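Local coordinates for V-type ATPase 116 kDa subunit (Meiothermus ruber, PDB 3RRK), which probably forms, through this cytoplasmic N-terminal domain, part of the stator of a rotary V-type ATPase that couples its catalytic part to membrane proton transport, at residues A[129-134]-A[181-186]; A[156-161]-A[185-190]; A[162-167]-A[206-211]. All blocks are in the same frame, centred on the assembly; numbering follows the deposited sequence.

Interaction 1: residues A[129-134]-A[181-186]; sequences GKAAEK and EPLENQ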
ATOM      1  N   GLY A 129     -20.580  -8.188  14.379  1.00 56.66           N
ATOM      2  CA  GLY A 129     -21.218  -7.587  15.532  1.00 69.13           C
ATOM      3  C   GLY A 129     -22.387  -8.335  16.147  1.00 75.47           C
ATOM      4  O   GLY A 129     -22.285  -8.834  17.269  1.00 76.71           O
ATOM      5  N   LYS A 130     -23.507  -8.393  15.431  1.00 78.95           N
ATOM      6  CA  LYS A 130     -24.708  -9.023  15.968  1.00 77.69           C
ATOM      7  C   LYS A 130     -24.491 -10.496  16.273  1.00 75.09           C
ATOM      8  O   LYS A 130     -25.034 -11.010  17.239  1.00 81.25           O
ATOM      9  CB  LYS A 130     -25.910  -8.833  15.043  1.00 86.19           C
ATOM     10  CG  LYS A 130     -26.413  -7.400  14.982  1.00106.85           C
ATOM     11  CD  LYS A 130     -26.718  -6.836  16.374  1.00122.95           C
ATOM     12  CE  LYS A 130     -26.842  -5.310  16.336  1.00136.75           C
ATOM     13  NZ  LYS A 130     -27.347  -4.717  17.613  1.00143.25           N
ATOM     14  N   ALA A 131     -23.688 -11.169  15.457  1.00 71.81           N
ATOM     15  CA  ALA A 131     -23.409 -12.581  15.669  1.00 71.12           C
ATOM     16  C   ALA A 131     -22.720 -12.797  17.012  1.00 77.09           C
ATOM     17  O   ALA A 131     -23.109 -13.670  17.786  1.00 82.33           O
ATOM     18  CB  ALA A 131     -22.560 -13.127  14.546  1.00 67.52           C
ATOM     19  N   ALA A 132     -21.697 -11.998  17.286  1.00 71.12           N
ATOM     20  CA  ALA A 132     -20.976 -12.093  18.548  1.00 65.16           C
ATOM     21  C   ALA A 132     -21.858 -11.760  19.763  1.00 74.00           C
ATOM     22  O   ALA A 132     -21.703 -12.344  20.837  1.00 72.03           O
ATOM     23  CB  ALA A 132     -19.753 -11.203  18.518  1.00 59.69           C
ATOM     24  N   GLU A 133     -22.779 -10.817  19.594  1.00 76.08           N
ATOM     25  CA  GLU A 133     -23.701 -10.466  20.667  1.00 76.72           C
ATOM     26  C   GLU A 133     -24.579 -11.666  20.982  1.00 83.30           C
ATOM     27  O   GLU A 133     -24.663 -12.107  22.129  1.00 87.85           O
ATOM     28  CB  GLU A 133     -24.555  -9.264  20.267  1.00 76.34           C
ATOM     29  CG  GLU A 133     -25.632  -8.909  21.253  1.00 88.81           C
ATOM     30  CD  GLU A 133     -26.348  -7.614  20.903  1.00103.64           C
ATOM     31  OE1 GLU A 133     -25.701  -6.715  20.328  1.00101.44           O
ATOM     32  OE2 GLU A 133     -27.559  -7.495  21.207  1.00115.89           O
ATOM     33  N   LYS A 134     -25.208 -12.208  19.946  1.00 85.74           N
ATOM     34  CA  LYS A 134     -26.104 -13.347  20.096  1.00 87.11           C
ATOM     35  C   LYS A 134     -25.419 -14.533  20.774  1.00 77.75           C
ATOM     36  O   LYS A 134     -25.903 -15.050  21.779  1.00 81.79           O
ATOM     37  CB  LYS A 134     -26.671 -13.779  18.736  1.00 89.07           C
ATOM     38  CG  LYS A 134     -27.496 -12.715  18.002  1.00 90.97           C
ATOM     39  CD  LYS A 134     -28.431 -11.990  18.933  1.00 97.40           C
ATOM     40  CE  LYS A 134     -29.384 -11.096  18.161  1.00107.79           C
ATOM     41  NZ  LYS A 134     -30.376 -11.881  17.370  1.00109.20           N
ATOM     42  N   GLU A 181     -29.984 -18.483  17.731  1.00 85.41           N
ATOM     43  CA  GLU A 181     -30.651 -17.194  17.642  1.00 88.29           C
ATOM     44  C   GLU A 181     -30.682 -16.778  16.194  1.00 86.90           C
ATOM     45  O   GLU A 181     -29.730 -17.023  15.456  1.00 84.60           O
ATOM     46  CB  GLU A 181     -29.942 -16.132  18.490  1.00 86.99           C
ATOM     47  CG  GLU A 181     -30.333 -16.152  19.957  1.00 90.86           C
ATOM     48  CD  GLU A 181     -31.835 -16.030  20.156  1.00102.35           C
ATOM     49  OE1 GLU A 181     -32.468 -15.226  19.433  1.00104.28           O
ATOM     50  OE2 GLU A 181     -32.383 -16.744  21.027  1.00107.44           O
ATOM     51  N   PRO A 182     -31.786 -16.153  15.780  1.00 92.84           N
ATOM     52  CA  PRO A 182     -31.968 -15.713  14.395  1.00 94.51           C
ATOM     53  C   PRO A 182     -31.096 -14.510  14.054  1.00 90.66           C
ATOM     54  O   PRO A 182     -31.040 -13.523  14.791  1.00 81.24           O
ATOM     55  CB  PRO A 182     -33.447 -15.322  14.347  1.00 97.42           C
ATOM     56  CG  PRO A 182     -33.755 -14.890  15.744  1.00 99.77           C
ATOM     57  CD  PRO A 182     -32.924 -15.777  16.638  1.00 96.46           C
ATOM     58  N   LEU A 183     -30.396 -14.618  12.935  1.00 96.12           N
ATOM     59  CA  LEU A 183     -29.689 -13.489  12.367  1.00 94.86           C
ATOM     60  C   LEU A 183     -30.576 -12.959  11.252  1.00105.99           C
ATOM     61  O   LEU A 183     -31.668 -13.481  11.030  1.00112.88           O
ATOM     62  CB  LEU A 183     -28.334 -13.937  11.831  1.00 79.92           C
ATOM     63  CG  LEU A 183     -27.117 -13.374  12.559  1.00 68.47           C
ATOM     64  CD1 LEU A 183     -27.424 -13.105  14.009  1.00 66.02           C
ATOM     65  CD2 LEU A 183     -25.940 -14.320  12.418  1.00 66.32           C
ATOM     66  N   GLU A 184     -30.122 -11.928  10.552  1.00107.46           N
ATOM     67  CA  GLU A 184     -30.926 -11.362   9.480  1.00112.18           C
ATOM     68  C   GLU A 184     -31.325 -12.428   8.452  1.00105.92           C
ATOM     69  O   GLU A 184     -32.464 -12.460   7.993  1.00110.66           O
ATOM     70  CB  GLU A 184     -30.208 -10.177   8.826  1.00125.17           C
ATOM     71  CG  GLU A 184     -30.179  -8.914   9.695  1.00138.88           C
ATOM     72  CD  GLU A 184     -29.522  -7.718   9.007  1.00149.03           C
ATOM     73  OE1 GLU A 184     -28.649  -7.928   8.139  1.00152.52           O
ATOM     74  OE2 GLU A 184     -29.879  -6.564   9.336  1.00151.72           O
ATOM     75  N   ASN A 185     -30.392 -13.310   8.110  1.00 99.66           N
ATOM     76  CA  ASN A 185     -30.670 -14.396   7.175  1.00 97.41           C
ATOM     77  C   ASN A 185     -30.397 -15.767   7.774  1.00 93.40           C
ATOM     78  O   ASN A 185     -31.248 -16.651   7.756  1.00 95.35           O
ATOM     79  CB  ASN A 185     -29.850 -14.229   5.898  1.00101.05           C
ATOM     80  CG  ASN A 185     -30.608 -13.498   4.808  1.00109.75           C
ATOM     81  OD1 ASN A 185     -31.769 -13.120   4.983  1.00115.11           O
ATOM     82  ND2 ASN A 185     -29.948 -13.278   3.680  1.00108.86           N
ATOM     83  N   GLN A 186     -29.196 -15.937   8.302  1.00 94.63           N
ATOM     84  CA  GLN A 186     -28.789 -17.192   8.907  1.00 96.11           C
ATOM     85  C   GLN A 186     -29.196 -17.262  10.375  1.00 92.10           C
ATOM     86  O   GLN A 186     -29.898 -16.387  10.889  1.00 88.44           O
ATOM     87  CB  GLN A 186     -27.271 -17.360   8.791  1.00101.19           C
ATOM     88  CG  GLN A 186     -26.738 -17.271   7.366  1.00105.54           C
ATOM     89  CD  GLN A 186     -25.233 -17.448   7.289  1.00107.54           C
ATOM     90  OE1 GLN A 186     -24.712 -18.549   7.488  1.00106.98           O
ATOM     91  NE2 GLN A 186     -24.525 -16.360   7.002  1.00108.82           N
TER
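Lys134 packs its aliphatic chain on Glu181 and Leu183. CB rests on Glu181 CB at 4.0 Å, and CG lies 4.0 Å from Leu183 CD1, the lysine and leucine chains running past each other in opposite senses. One turn back, Ala131 CB meets the other leucine branch, CD2, at 4.2 Å, so Leu183 spreads its two methyls over successive turns of the helix. Leu183 also leans on Leu154 of strand 148-155, at the far edge of the sheet.

The polar component is modest. With CG beside its own backbone N (chi1 -61°) and further bends at chi2 and chi4, Lys134 brings NZ to within 3.1 Å of Pro182 O, a weak hydrogen bond. Glu181 OE1 stays 4.5 Å from the same NZ, too far for a salt bridge, though the opposite charges may contribute a weak long-range attraction.

Within 181-186, Leu183 N donates to Gln186 O at 2.8 Å across the turn. The arrangement is that of a beta-hairpin, strands 177-182 and 187-194, whose connecting turn and edge strand pack against the long helix 94-138 at the lobe farther from the chain's termini.

Interaction 2: residues A[156-161]-A[185-190]; sequences AKPEEL and NQLAAL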
ATOM      1  N   ALA A 156     -28.087 -21.976   8.051  1.00 88.40           N
ATOM      2  CA  ALA A 156     -28.977 -21.160   7.226  1.00 92.51           C
ATOM      3  C   ALA A 156     -30.440 -21.338   7.602  1.00 95.38           C
ATOM      4  O   ALA A 156     -31.134 -20.382   7.943  1.00 91.34           O
ATOM      5  CB  ALA A 156     -28.759 -21.466   5.756  1.00 88.52           C
ATOM      6  N   LYS A 157     -30.904 -22.576   7.550  1.00104.65           N
ATOM      7  CA  LYS A 157     -32.305 -22.865   7.814  1.00112.48           C
ATOM      8  C   LYS A 157     -32.500 -23.533   9.183  1.00110.72           C
ATOM      9  O   LYS A 157     -31.655 -24.311   9.629  1.00104.45           O
ATOM     10  CB  LYS A 157     -32.864 -23.747   6.687  1.00117.70           C
ATOM     11  CG  LYS A 157     -32.389 -23.342   5.290  1.00117.33           C
ATOM     12  CD  LYS A 157     -32.956 -24.242   4.200  1.00120.28           C
ATOM     13  CE  LYS A 157     -32.515 -23.756   2.820  1.00125.08           C
ATOM     14  NZ  LYS A 157     -33.112 -24.541   1.695  1.00127.90           N
ATOM     15  N   PRO A 158     -33.611 -23.213   9.863  1.00115.09           N
ATOM     16  CA  PRO A 158     -33.994 -23.951  11.074  1.00114.76           C
ATOM     17  C   PRO A 158     -34.134 -25.449  10.780  1.00108.94           C
ATOM     18  O   PRO A 158     -34.073 -26.280  11.689  1.00105.74           O
ATOM     19  CB  PRO A 158     -35.351 -23.339  11.437  1.00116.93           C
ATOM     20  CG  PRO A 158     -35.286 -21.946  10.902  1.00116.37           C
ATOM     21  CD  PRO A 158     -34.472 -22.038   9.634  1.00117.97           C
ATOM     22  N   GLU A 159     -34.321 -25.778   9.506  1.00105.65           N
ATOM     23  CA  GLU A 159     -34.374 -27.163   9.064  1.00105.71           C
ATOM     24  C   GLU A 159     -32.995 -27.794   9.187  1.00100.69           C
ATOM     25  O   GLU A 159     -32.861 -28.945   9.597  1.00102.25           O
ATOM     26  CB  GLU A 159     -34.865 -27.246   7.614  1.00112.46           C
ATOM     27  CG  GLU A 159     -36.345 -26.889   7.410  1.00125.48           C
ATOM     28  CD  GLU A 159     -36.642 -25.399   7.569  1.00131.02           C
ATOM     29  OE1 GLU A 159     -35.749 -24.574   7.281  1.00130.52           O
ATOM     30  OE2 GLU A 159     -37.774 -25.054   7.978  1.00133.07           O
ATOM     31  N   GLU A 160     -31.967 -27.031   8.833  1.00 98.44           N
ATOM     32  CA  GLU A 160     -30.597 -27.524   8.907  1.00101.75           C
ATOM     33  C   GLU A 160     -30.179 -27.701  10.367  1.00 95.51           C
ATOM     34  O   GLU A 160     -29.437 -28.620  10.707  1.00 94.92           O
ATOM     35  CB  GLU A 160     -29.628 -26.586   8.169  1.00105.16           C
ATOM     36  CG  GLU A 160     -28.330 -27.265   7.737  1.00112.00           C
ATOM     37  CD  GLU A 160     -27.362 -26.335   7.013  1.00117.61           C
ATOM     38  OE1 GLU A 160     -27.558 -25.097   7.059  1.00117.51           O
ATOM     39  OE2 GLU A 160     -26.400 -26.852   6.399  1.00118.22           O
ATOM     40  N   LEU A 161     -30.670 -26.819  11.229  1.00 88.16           N
ATOM     41  CA  LEU A 161     -30.354 -26.903  12.639  1.00 83.70           C
ATOM     42  C   LEU A 161     -30.799 -28.251  13.187  1.00 90.26           C
ATOM     43  O   LEU A 161     -30.102 -28.871  13.988  1.00 94.50           O
ATOM     44  CB  LEU A 161     -31.040 -25.776  13.397  1.00 85.70           C
ATOM     45  CG  LEU A 161     -30.693 -25.683  14.884  1.00 83.10           C
ATOM     46  CD1 LEU A 161     -29.207 -25.452  15.071  1.00 72.89           C
ATOM     47  CD2 LEU A 161     -31.494 -24.575  15.552  1.00 86.39           C
ATOM     48  N   ASN A 185     -30.392 -13.310   8.110  1.00 99.66           N
ATOM     49  CA  ASN A 185     -30.670 -14.396   7.175  1.00 97.41           C
ATOM     50  C   ASN A 185     -30.397 -15.767   7.774  1.00 93.40           C
ATOM     51  O   ASN A 185     -31.248 -16.651   7.756  1.00 95.35           O
ATOM     52  CB  ASN A 185     -29.850 -14.229   5.898  1.00101.05           C
ATOM     53  CG  ASN A 185     -30.608 -13.498   4.808  1.00109.75           C
ATOM     54  OD1 ASN A 185     -31.769 -13.120   4.983  1.00115.11           O
ATOM     55  ND2 ASN A 185     -29.948 -13.278   3.680  1.00108.86           N
ATOM     56  N   GLN A 186     -29.196 -15.937   8.302  1.00 94.63           N
ATOM     57  CA  GLN A 186     -28.789 -17.192   8.907  1.00 96.11           C
ATOM     58  C   GLN A 186     -29.196 -17.262  10.375  1.00 92.10           C
ATOM     59  O   GLN A 186     -29.898 -16.387  10.889  1.00 88.44           O
ATOM     60  CB  GLN A 186     -27.271 -17.360   8.791  1.00101.19           C
ATOM     61  CG  GLN A 186     -26.738 -17.271   7.366  1.00105.54           C
ATOM     62  CD  GLN A 186     -25.233 -17.448   7.289  1.00107.54           C
ATOM     63  OE1 GLN A 186     -24.712 -18.549   7.488  1.00106.98           O
ATOM     64  NE2 GLN A 186     -24.525 -16.360   7.002  1.00108.82           N
ATOM     65  N   LEU A 187     -28.739 -18.316  11.039  1.00 89.12           N
ATOM     66  CA  LEU A 187     -28.983 -18.504  12.456  1.00 86.92           C
ATOM     67  C   LEU A 187     -27.655 -18.663  13.178  1.00 85.92           C
ATOM     68  O   LEU A 187     -26.813 -19.458  12.758  1.00 91.20           O
ATOM     69  CB  LEU A 187     -29.823 -19.756  12.677  1.00 88.30           C
ATOM     70  CG  LEU A 187     -31.225 -19.783  12.082  1.00 91.91           C
ATOM     71  CD1 LEU A 187     -31.808 -21.173  12.248  1.00 95.20           C
ATOM     72  CD2 LEU A 187     -32.096 -18.740  12.757  1.00 93.64           C
ATOM     73  N   ALA A 188     -27.458 -17.902  14.252  1.00 77.63           N
ATOM     74  CA  ALA A 188     -26.296 -18.088  15.105  1.00 70.27           C
ATOM     75  C   ALA A 188     -26.602 -19.219  16.080  1.00 75.99           C
ATOM     76  O   ALA A 188     -27.513 -19.118  16.900  1.00 73.76           O
ATOM     77  CB  ALA A 188     -25.978 -16.813  15.850  1.00 69.57           C
ATOM     78  N   ALA A 189     -25.859 -20.311  15.967  1.00 73.31           N
ATOM     79  CA  ALA A 189     -26.084 -21.468  16.817  1.00 67.17           C
ATOM     80  C   ALA A 189     -24.888 -21.691  17.721  1.00 69.44           C
ATOM     81  O   ALA A 189     -23.787 -21.240  17.428  1.00 76.68           O
ATOM     82  CB  ALA A 189     -26.334 -22.699  15.976  1.00 60.56           C
ATOM     83  N   LEU A 190     -25.112 -22.391  18.822  1.00 64.14           N
ATOM     84  CA  LEU A 190     -24.044 -22.734  19.733  1.00 61.23           C
ATOM     85  C   LEU A 190     -24.285 -24.146  20.253  1.00 64.54           C
ATOM     86  O   LEU A 190     -25.415 -24.504  20.591  1.00 65.57           O
ATOM     87  CB  LEU A 190     -24.021 -21.739  20.889  1.00 64.76           C
ATOM     88  CG  LEU A 190     -22.953 -21.953  21.964  1.00 69.02           C
ATOM     89  CD1 LEU A 190     -21.640 -21.344  21.518  1.00 70.12           C
ATOM     90  CD2 LEU A 190     -23.399 -21.353  23.288  1.00 74.97           C
TER
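Leu187, which gives up the most surface to this contact, points from the start of strand 187-194 at the first turn of helix 158-172. Its CG sits beside its own backbone N (chi1 -63°) and the chain then runs out extended, which carries CD1 onto the proline that opens the helix. That methyl lies 3.6 Å from Pro158 N and 3.8 Å from Pro158 CG, the leucine chain crossing the pyrrolidine ring at about a right angle.

Ala156 contributes backbone rather than side chain. Its CB turns away from the strand, while its carbonyl oxygen stands 4.1 Å from Gln186 CA and 4.2 Å from Leu187 CG. The Ala156 N-H makes a weak but nearly straight bond (168°) to Glu160 OE1 at 3.3 Å, tying the linker to the helix it leads into; Lys157 between them is the N-cap residue.

This is the entry to the crossover of a split beta-alpha-beta unit: strands 148-155 and 177-182 run parallel, strand 187-194 lies antiparallel between them, and helix 158-172 covers one face. Side chains alternate along the central strand: Leu187 and Ala189 face that helix, Ala188 and Leu190 touch helix 94-138.

Leu161, one turn on from Pro158, points toward the strand with CG anti to its backbone N (chi1 -175°) and sets CD1 4.1 Å from Ala189 CB. It also touches Leu178 and Ala180 of strand 177-182.

Interaction 3: residues A[162-167]-A[206-211]; sequences EAVRKA and SRLGLA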
ATOM      1  N   GLU A 162     -31.961 -28.705  12.739  1.00 91.65           N
ATOM      2  CA  GLU A 162     -32.496 -29.986  13.169  1.00 95.01           C
ATOM      3  C   GLU A 162     -31.596 -31.146  12.785  1.00 93.44           C
ATOM      4  O   GLU A 162     -31.302 -32.005  13.613  1.00 99.21           O
ATOM      5  CB  GLU A 162     -33.891 -30.193  12.595  1.00103.60           C
ATOM      6  CG  GLU A 162     -34.871 -29.198  13.147  1.00114.09           C
ATOM      7  CD  GLU A 162     -34.594 -28.895  14.608  1.00119.43           C
ATOM      8  OE1 GLU A 162     -34.648 -29.837  15.434  1.00119.02           O
ATOM      9  OE2 GLU A 162     -34.304 -27.720  14.925  1.00120.12           O
ATOM     10  N   ALA A 163     -31.168 -31.170  11.528  1.00 84.06           N
ATOM     11  CA  ALA A 163     -30.277 -32.220  11.050  1.00 81.76           C
ATOM     12  C   ALA A 163     -29.059 -32.334  11.965  1.00 80.76           C
ATOM     13  O   ALA A 163     -28.570 -33.436  12.235  1.00 84.79           O
ATOM     14  CB  ALA A 163     -29.852 -31.945   9.598  1.00 70.79           C
ATOM     15  N   VAL A 164     -28.589 -31.179  12.434  1.00 70.12           N
ATOM     16  CA  VAL A 164     -27.468 -31.083  13.366  1.00 72.95           C
ATOM     17  C   VAL A 164     -27.843 -31.653  14.732  1.00 75.29           C
ATOM     18  O   VAL A 164     -27.114 -32.466  15.314  1.00 69.24           O
ATOM     19  CB  VAL A 164     -27.064 -29.614  13.581  1.00 70.26           C
ATOM     20  CG1 VAL A 164     -26.074 -29.492  14.723  1.00 71.51           C
ATOM     21  CG2 VAL A 164     -26.497 -29.030  12.318  1.00 68.49           C
ATOM     22  N   ARG A 165     -28.977 -31.191  15.244  1.00 73.05           N
ATOM     23  CA  ARG A 165     -29.507 -31.704  16.491  1.00 77.54           C
ATOM     24  C   ARG A 165     -29.614 -33.221  16.395  1.00 81.54           C
ATOM     25  O   ARG A 165     -29.299 -33.933  17.350  1.00 82.97           O
ATOM     26  CB  ARG A 165     -30.863 -31.066  16.795  1.00 78.15           C
ATOM     27  CG  ARG A 165     -31.547 -31.622  18.029  1.00 93.15           C
ATOM     28  CD  ARG A 165     -32.751 -30.778  18.448  1.00101.79           C
ATOM     29  NE  ARG A 165     -32.381 -29.712  19.381  1.00105.69           N
ATOM     30  CZ  ARG A 165     -32.542 -28.411  19.153  1.00105.13           C
ATOM     31  NH1 ARG A 165     -33.077 -27.982  18.014  1.00105.16           N
ATOM     32  NH2 ARG A 165     -32.171 -27.534  20.074  1.00101.06           N
ATOM     33  N   LYS A 166     -30.030 -33.709  15.229  1.00 82.07           N
ATOM     34  CA  LYS A 166     -30.147 -35.144  15.007  1.00 92.20           C
ATOM     35  C   LYS A 166     -28.788 -35.819  15.047  1.00 89.34           C
ATOM     36  O   LYS A 166     -28.601 -36.794  15.771  1.00 95.73           O
ATOM     37  CB  LYS A 166     -30.841 -35.457  13.683  1.00106.97           C
ATOM     38  CG  LYS A 166     -30.758 -36.932  13.302  1.00119.51           C
ATOM     39  CD  LYS A 166     -31.649 -37.279  12.119  1.00129.01           C
ATOM     40  CE  LYS A 166     -31.438 -38.725  11.666  1.00135.16           C
ATOM     41  NZ  LYS A 166     -30.081 -38.941  11.077  1.00135.26           N
ATOM     42  N   ALA A 167     -27.843 -35.314  14.263  1.00 79.41           N
ATOM     43  CA  ALA A 167     -26.474 -35.819  14.309  1.00 77.15           C
ATOM     44  C   ALA A 167     -25.918 -35.815  15.739  1.00 80.10           C
ATOM     45  O   ALA A 167     -25.443 -36.837  16.228  1.00 78.67           O
ATOM     46  CB  ALA A 167     -25.577 -35.005  13.394  1.00 69.24           C
ATOM     47  N   SER A 206     -18.760 -31.275  10.973  1.00 59.94           N
ATOM     48  CA  SER A 206     -17.947 -31.562   9.805  1.00 59.08           C
ATOM     49  C   SER A 206     -18.677 -32.456   8.798  1.00 63.71           C
ATOM     50  O   SER A 206     -18.560 -32.268   7.595  1.00 63.82           O
ATOM     51  CB  SER A 206     -16.623 -32.197  10.220  1.00 57.96           C
ATOM     52  OG  SER A 206     -15.791 -32.400   9.091  1.00 57.61           O
ATOM     53  N   ARG A 207     -19.435 -33.428   9.286  1.00 73.31           N
ATOM     54  CA  ARG A 207     -20.129 -34.345   8.390  1.00 72.91           C
ATOM     55  C   ARG A 207     -21.396 -33.713   7.809  1.00 66.88           C
ATOM     56  O   ARG A 207     -22.057 -34.305   6.972  1.00 70.64           O
ATOM     57  CB  ARG A 207     -20.413 -35.692   9.080  1.00 73.77           C
ATOM     58  CG  ARG A 207     -19.163 -36.306   9.705  1.00 86.71           C
ATOM     59  CD  ARG A 207     -19.169 -37.834   9.750  1.00 98.08           C
ATOM     60  NE  ARG A 207     -18.129 -38.350  10.649  1.00113.01           N
ATOM     61  CZ  ARG A 207     -16.816 -38.354  10.393  1.00117.39           C
ATOM     62  NH1 ARG A 207     -16.341 -37.860   9.250  1.00109.02           N
ATOM     63  NH2 ARG A 207     -15.968 -38.849  11.292  1.00119.23           N
ATOM     64  N   LEU A 208     -21.717 -32.496   8.235  1.00 63.90           N
ATOM     65  CA  LEU A 208     -22.841 -31.756   7.652  1.00 64.02           C
ATOM     66  C   LEU A 208     -22.378 -30.535   6.848  1.00 69.49           C
ATOM     67  O   LEU A 208     -23.189 -29.730   6.384  1.00 71.92           O
ATOM     68  CB  LEU A 208     -23.839 -31.346   8.735  1.00 62.80           C
ATOM     69  CG  LEU A 208     -24.445 -32.588   9.382  1.00 70.03           C
ATOM     70  CD1 LEU A 208     -25.512 -32.244  10.404  1.00 73.46           C
ATOM     71  CD2 LEU A 208     -25.003 -33.495   8.286  1.00 72.10           C
ATOM     72  N   GLY A 209     -21.065 -30.412   6.681  1.00 66.25           N
ATOM     73  CA  GLY A 209     -20.487 -29.302   5.952  1.00 66.85           C
ATOM     74  C   GLY A 209     -20.532 -27.980   6.695  1.00 69.73           C
ATOM     75  O   GLY A 209     -20.515 -26.914   6.088  1.00 78.40           O
ATOM     76  N   LEU A 210     -20.600 -28.048   8.016  1.00 74.18           N
ATOM     77  CA  LEU A 210     -20.617 -26.851   8.840  1.00 72.18           C
ATOM     78  C   LEU A 210     -19.290 -26.730   9.584  1.00 78.39           C
ATOM     79  O   LEU A 210     -18.563 -27.709   9.747  1.00 84.43           O
ATOM     80  CB  LEU A 210     -21.760 -26.937   9.845  1.00 63.90           C
ATOM     81  CG  LEU A 210     -23.157 -27.168   9.279  1.00 56.12           C
ATOM     82  CD1 LEU A 210     -24.124 -27.551  10.393  1.00 52.23           C
ATOM     83  CD2 LEU A 210     -23.615 -25.913   8.578  1.00 61.00           C
ATOM     84  N   ALA A 211     -18.970 -25.533  10.044  1.00 74.12           N
ATOM     85  CA  ALA A 211     -17.708 -25.327  10.736  1.00 64.33           C
ATOM     86  C   ALA A 211     -17.859 -24.281  11.820  1.00 63.31           C
ATOM     87  O   ALA A 211     -18.785 -23.468  11.779  1.00 66.03           O
ATOM     88  CB  ALA A 211     -16.617 -24.912   9.749  1.00 48.76           C
TER
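Leu208 and Leu210 both reach toward helix 158-172 and meet it around Val164; the side chains that meet are all apolar. The two leucines adopt the same conformation, CG lying beside the backbone N and the chain extended beyond it to CD1 (chi1 -63° for Leu208 and -55° for Leu210), so in each case that methyl does the touching. Leu208 CD1 settles on the helix surface among three residues: it is 3.7 Å from Val164 CA, 4.1 Å from Ala167 CB and 4.4 Å from Ala163 CB. The small alanine side chains, one turn apart, let the methyl come close to the backbone, with Ala163 O at 3.8 Å.

Val164 has CG1 anti to its own N (chi1 170°), and this places CG2 toward the loop, where it meets Leu208 CD1 at 3.9 Å and Leu210 CD1 at 3.4 Å. Both leucines cross the valine at a slant. Gly209 separates them as the positive-phi C-prime residue of a Schellman motif, its N bonded to Ser206 O and Leu210 N to Leu205 O.

The contact places the loop after helix 198-206 against helix 158-172. Val164 and Leu210 both also touch Leu205 of the former helix and Phe153 of strand 148-155, and Val164 reaches Leu178 of strand 177-182.

All three contacts belong to one small alpha/beta lobe, far from the chain's centre. Interactions 1 and 2 have centres 10 Å apart and lie on opposite faces of the same sheet, the first toward helix 94-138, the second toward helix 158-172. They are joined by a probable hydrogen bond from Glu181 N to Ala188 O (2.7 Å), and they share Asn185 and Gln186. Gln186 N hydrogen-bonds, and Asn185 N bonds weakly, to a 2-[N-cyclohexylamino]ethane sulfonic acid, probably from the crystallisation liquor. Interaction 3, whose centre is 11 Å from that of interaction 2, extends along helix 158-172, and Glu160 OE2 packs on Leu210 CD2 at 3.7 Å. Interactions 1 and 3 do not touch, their nearest atoms being about 8 Å apart.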